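Local structure of subclass B1 metallo-beta-lactamase (Myroides odoratimimus, 6T5L) at residues 63-68 with 150-155. The protein probably hydrolyses the beta-lactam ring of antibiotics, carbapenems among them, as a subclass B1 metallo-beta-lactamase with two zinc ions. Residues are numbered along the deposited sequence; the frame is centred on the assembly and turned at random.
Sequences VVFDTP and KKVYAE
The ring of Phe65 reaches across from strand 61-65 to the backbone and side chains of strand 150-155. Its CB leaves the main chain toward that strand, and chi1 of -74° puts CG anti to the carbonyl carbon and beside the backbone N, which carries the ring across. Along one side of the ring, CE1 meets Val152 CG2 at 3.7 Å, with the methyl at the ring edge and in its plane. Along the other, CE2 lies 4.3 Å from Ala154 CB, also at the edge. At the tip, CZ comes within 3.4 Å of Tyr153 O, which approaches the ring obliquely. CZ also lies 3.9 Å from Val152 CG2. The far end of the ring thus points between the Val152 and Ala154 side chains, which lie on the same side of their strand. Val63 adds a second contact: its CG2 meets Val152 CG1 tip to tip at 4.0 Å.

This is apolar packing between the two beta-sheets of the alpha-beta/beta-alpha metallo-beta-lactamase fold. The short strand segments run roughly parallel, at 23°, with axes 9.6 Å apart. Met54 and Val56 of strand 49-58 and Ile93 of strand 88-93 also touch Phe65. Beyond Phe65 the chain turns through Asp66 and Thr67 to Pro68, which packs on helix 71-83.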
ATOM      1  N   VAL A  63      -8.036   0.123   8.173  1.00 36.77           N
ATOM      2  CA  VAL A  63      -7.395  -0.860   7.300  1.00 38.25           C
ATOM      3  C   VAL A  63      -6.111  -0.244   6.743  1.00 36.50           C
ATOM      4  O   VAL A  63      -6.109   0.891   6.260  1.00 38.32           O
ATOM      5  CB  VAL A  63      -8.287  -1.322   6.129  1.00 41.61           C
ATOM      6  CG1 VAL A  63      -7.456  -2.122   5.083  1.00 41.38           C
ATOM      7  CG2 VAL A  63      -9.443  -2.174   6.621  1.00 40.01           C
ATOM      8  N   VAL A  64      -5.047  -1.019   6.726  1.00 34.13           N
ATOM      9  CA  VAL A  64      -3.726  -0.521   6.345  1.00 34.36           C
ATOM     10  C   VAL A  64      -3.321  -1.253   5.086  1.00 35.83           C
ATOM     11  O   VAL A  64      -3.414  -2.495   5.028  1.00 35.55           O
ATOM     12  CB  VAL A  64      -2.684  -0.783   7.458  1.00 35.33           C
ATOM     13  CG1 VAL A  64      -1.248  -0.296   7.095  1.00 32.57           C
ATOM     14  CG2 VAL A  64      -3.185  -0.172   8.785  1.00 36.86           C
ATOM     15  N   PHE A  65      -2.896  -0.494   4.091  1.00 35.13           N
ATOM     16  CA  PHE A  65      -2.275  -1.032   2.891  1.00 36.29           C
ATOM     17  C   PHE A  65      -0.774  -0.865   3.081  1.00 34.43           C
ATOM     18  O   PHE A  65      -0.298   0.271   3.218  1.00 33.11           O
ATOM     19  CB  PHE A  65      -2.766  -0.287   1.629  1.00 36.30           C
ATOM     20  CG  PHE A  65      -4.157  -0.634   1.243  1.00 35.26           C
ATOM     21  CD1 PHE A  65      -5.239   0.079   1.742  1.00 37.09           C
ATOM     22  CD2 PHE A  65      -4.384  -1.711   0.439  1.00 35.77           C
ATOM     23  CE1 PHE A  65      -6.548  -0.262   1.386  1.00 41.60           C
ATOM     24  CE2 PHE A  65      -5.673  -2.084   0.102  1.00 39.04           C
ATOM     25  CZ  PHE A  65      -6.765  -1.356   0.565  1.00 38.90           C
ATOM     26  N   ASP A  66      -0.037  -1.975   3.060  1.00 31.50           N
ATOM     27  CA  ASP A  66       1.399  -1.978   3.297  1.00 32.52           C
ATOM     28  C   ASP A  66       1.886  -1.692   4.723  1.00 37.91           C
ATOM     29  O   ASP A  66       1.493  -0.683   5.327  1.00 39.51           O
ATOM     30  CB  ASP A  66       2.146  -1.040   2.371  1.00 37.60           C
ATOM     31  CG  ASP A  66       2.248  -1.566   0.939  1.00 41.79           C
ATOM     32  OD1 ASP A  66       1.535  -2.569   0.595  1.00 42.40           O
ATOM     33  OD2 ASP A  66       3.031  -0.952   0.166  1.00 42.44           O
ATOM     34  N   THR A  67       2.494  -2.675   5.362  1.00 38.37           N
ATOM     35  CA  THR A  67       3.243  -2.310   6.557  1.00 37.36           C
ATOM     36  C   THR A  67       4.254  -1.218   6.224  1.00 38.88           C
ATOM     37  O   THR A  67       4.776  -1.177   5.107  1.00 41.83           O
ATOM     38  CB  THR A  67       3.939  -3.517   7.198  1.00 37.87           C
ATOM     39  OG1 THR A  67       5.116  -3.902   6.462  1.00 39.12           O
ATOM     40  CG2 THR A  67       2.949  -4.694   7.304  1.00 39.38           C
ATOM     41  N   PRO A  68       4.517  -0.301   7.151  1.00 38.89           N
ATOM     42  CA  PRO A  68       5.797   0.429   7.143  1.00 43.38           C
ATOM     43  C   PRO A  68       6.966  -0.551   7.120  1.00 48.43           C
ATOM     44  O   PRO A  68       6.801  -1.761   7.308  1.00 45.48           O
ATOM     45  CB  PRO A  68       5.787   1.249   8.446  1.00 42.28           C
ATOM     46  CG  PRO A  68       4.318   1.267   8.928  1.00 42.13           C
ATOM     47  CD  PRO A  68       3.696  -0.035   8.363  1.00 40.21           C
ATOM     48  N   LYS A 150     -18.702   1.462   5.607  1.00 50.21           N
ATOM     49  CA  LYS A 150     -18.132   1.727   4.299  1.00 55.14           C
ATOM     50  C   LYS A 150     -17.308   0.503   3.884  1.00 54.38           C
ATOM     51  O   LYS A 150     -17.140  -0.465   4.643  1.00 50.45           O
ATOM     52  CB  LYS A 150     -17.277   3.008   4.313  1.00 55.17           C
ATOM     53  CG  LYS A 150     -18.040   4.313   4.726  1.00 56.15           C
ATOM     54  CD  LYS A 150     -19.023   4.781   3.673  1.00 61.90           C
ATOM     55  CE  LYS A 150     -20.144   5.708   4.246  1.00 67.46           C
ATOM     56  NZ  LYS A 150     -21.406   4.943   4.509  1.00 72.53           N
ATOM     57  N   LYS A 151     -16.806   0.523   2.668  1.00 50.57           N
ATOM     58  CA  LYS A 151     -16.157  -0.649   2.127  1.00 49.19           C
ATOM     59  C   LYS A 151     -14.823  -0.227   1.544  1.00 46.80           C
ATOM     60  O   LYS A 151     -14.651   0.927   1.146  1.00 42.28           O
ATOM     61  CB  LYS A 151     -17.029  -1.310   1.082  1.00 53.98           C
ATOM     62  CG  LYS A 151     -17.984  -2.309   1.667  1.00 59.26           C
ATOM     63  CD  LYS A 151     -19.012  -2.727   0.621  1.00 70.43           C
ATOM     64  CE  LYS A 151     -20.066  -3.602   1.238  1.00 76.77           C
ATOM     65  NZ  LYS A 151     -20.981  -4.095   0.189  1.00 82.85           N
ATOM     66  N   VAL A 152     -13.868  -1.148   1.604  1.00 44.29           N
ATOM     67  CA  VAL A 152     -12.525  -0.979   1.087  1.00 40.68           C
ATOM     68  C   VAL A 152     -12.180  -2.223   0.274  1.00 41.89           C
ATOM     69  O   VAL A 152     -12.616  -3.344   0.584  1.00 42.69           O
ATOM     70  CB  VAL A 152     -11.507  -0.732   2.234  1.00 36.99           C
ATOM     71  CG1 VAL A 152     -11.125  -1.998   2.980  1.00 40.29           C
ATOM     72  CG2 VAL A 152     -10.269  -0.068   1.668  1.00 39.58           C
ATOM     73  N   TYR A 153     -11.401  -2.017  -0.780  1.00 41.55           N
ATOM     74  CA  TYR A 153     -11.176  -2.991  -1.844  1.00 44.16           C
ATOM     75  C   TYR A 153      -9.680  -3.128  -2.114  1.00 41.62           C
ATOM     76  O   TYR A 153      -8.902  -2.171  -1.974  1.00 41.64           O
ATOM     77  CB  TYR A 153     -11.909  -2.565  -3.150  1.00 45.92           C
ATOM     78  CG  TYR A 153     -13.410  -2.340  -3.007  1.00 47.76           C
ATOM     79  CD1 TYR A 153     -13.926  -1.124  -2.542  1.00 46.99           C
ATOM     80  CD2 TYR A 153     -14.306  -3.337  -3.348  1.00 43.81           C
ATOM     81  CE1 TYR A 153     -15.269  -0.940  -2.394  1.00 47.32           C
ATOM     82  CE2 TYR A 153     -15.645  -3.163  -3.204  1.00 46.18           C
ATOM     83  CZ  TYR A 153     -16.135  -1.958  -2.730  1.00 48.98           C
ATOM     84  OH  TYR A 153     -17.486  -1.740  -2.574  1.00 52.28           O
ATOM     85  N   ALA A 154      -9.279  -4.306  -2.537  1.00 41.39           N
ATOM     86  CA  ALA A 154      -7.961  -4.518  -3.138  1.00 38.74           C
ATOM     87  C   ALA A 154      -8.273  -5.245  -4.419  1.00 41.32           C
ATOM     88  O   ALA A 154      -9.185  -6.070  -4.421  1.00 43.42           O
ATOM     89  CB  ALA A 154      -7.002  -5.371  -2.270  1.00 35.00           C
ATOM     90  N   GLU A 155      -7.537  -4.970  -5.489  1.00 42.44           N
ATOM     91  CA  GLU A 155      -7.825  -5.607  -6.768  1.00 47.40           C
ATOM     92  C   GLU A 155      -6.539  -5.807  -7.558  1.00 43.70           C
ATOM     93  O   GLU A 155      -5.683  -4.930  -7.616  1.00 41.08           O
ATOM     94  CB  GLU A 155      -8.832  -4.794  -7.611  1.00 50.73           C
ATOM     95  CG  GLU A 155      -9.233  -5.555  -8.891  1.00 52.25           C
ATOM     96  CD  GLU A 155     -10.543  -5.065  -9.526  1.00 55.08           C
ATOM     97  OE1 GLU A 155     -10.804  -5.409 -10.683  1.00 54.32           O
ATOM     98  OE2 GLU A 155     -11.335  -4.335  -8.861  1.00 56.94           O
TER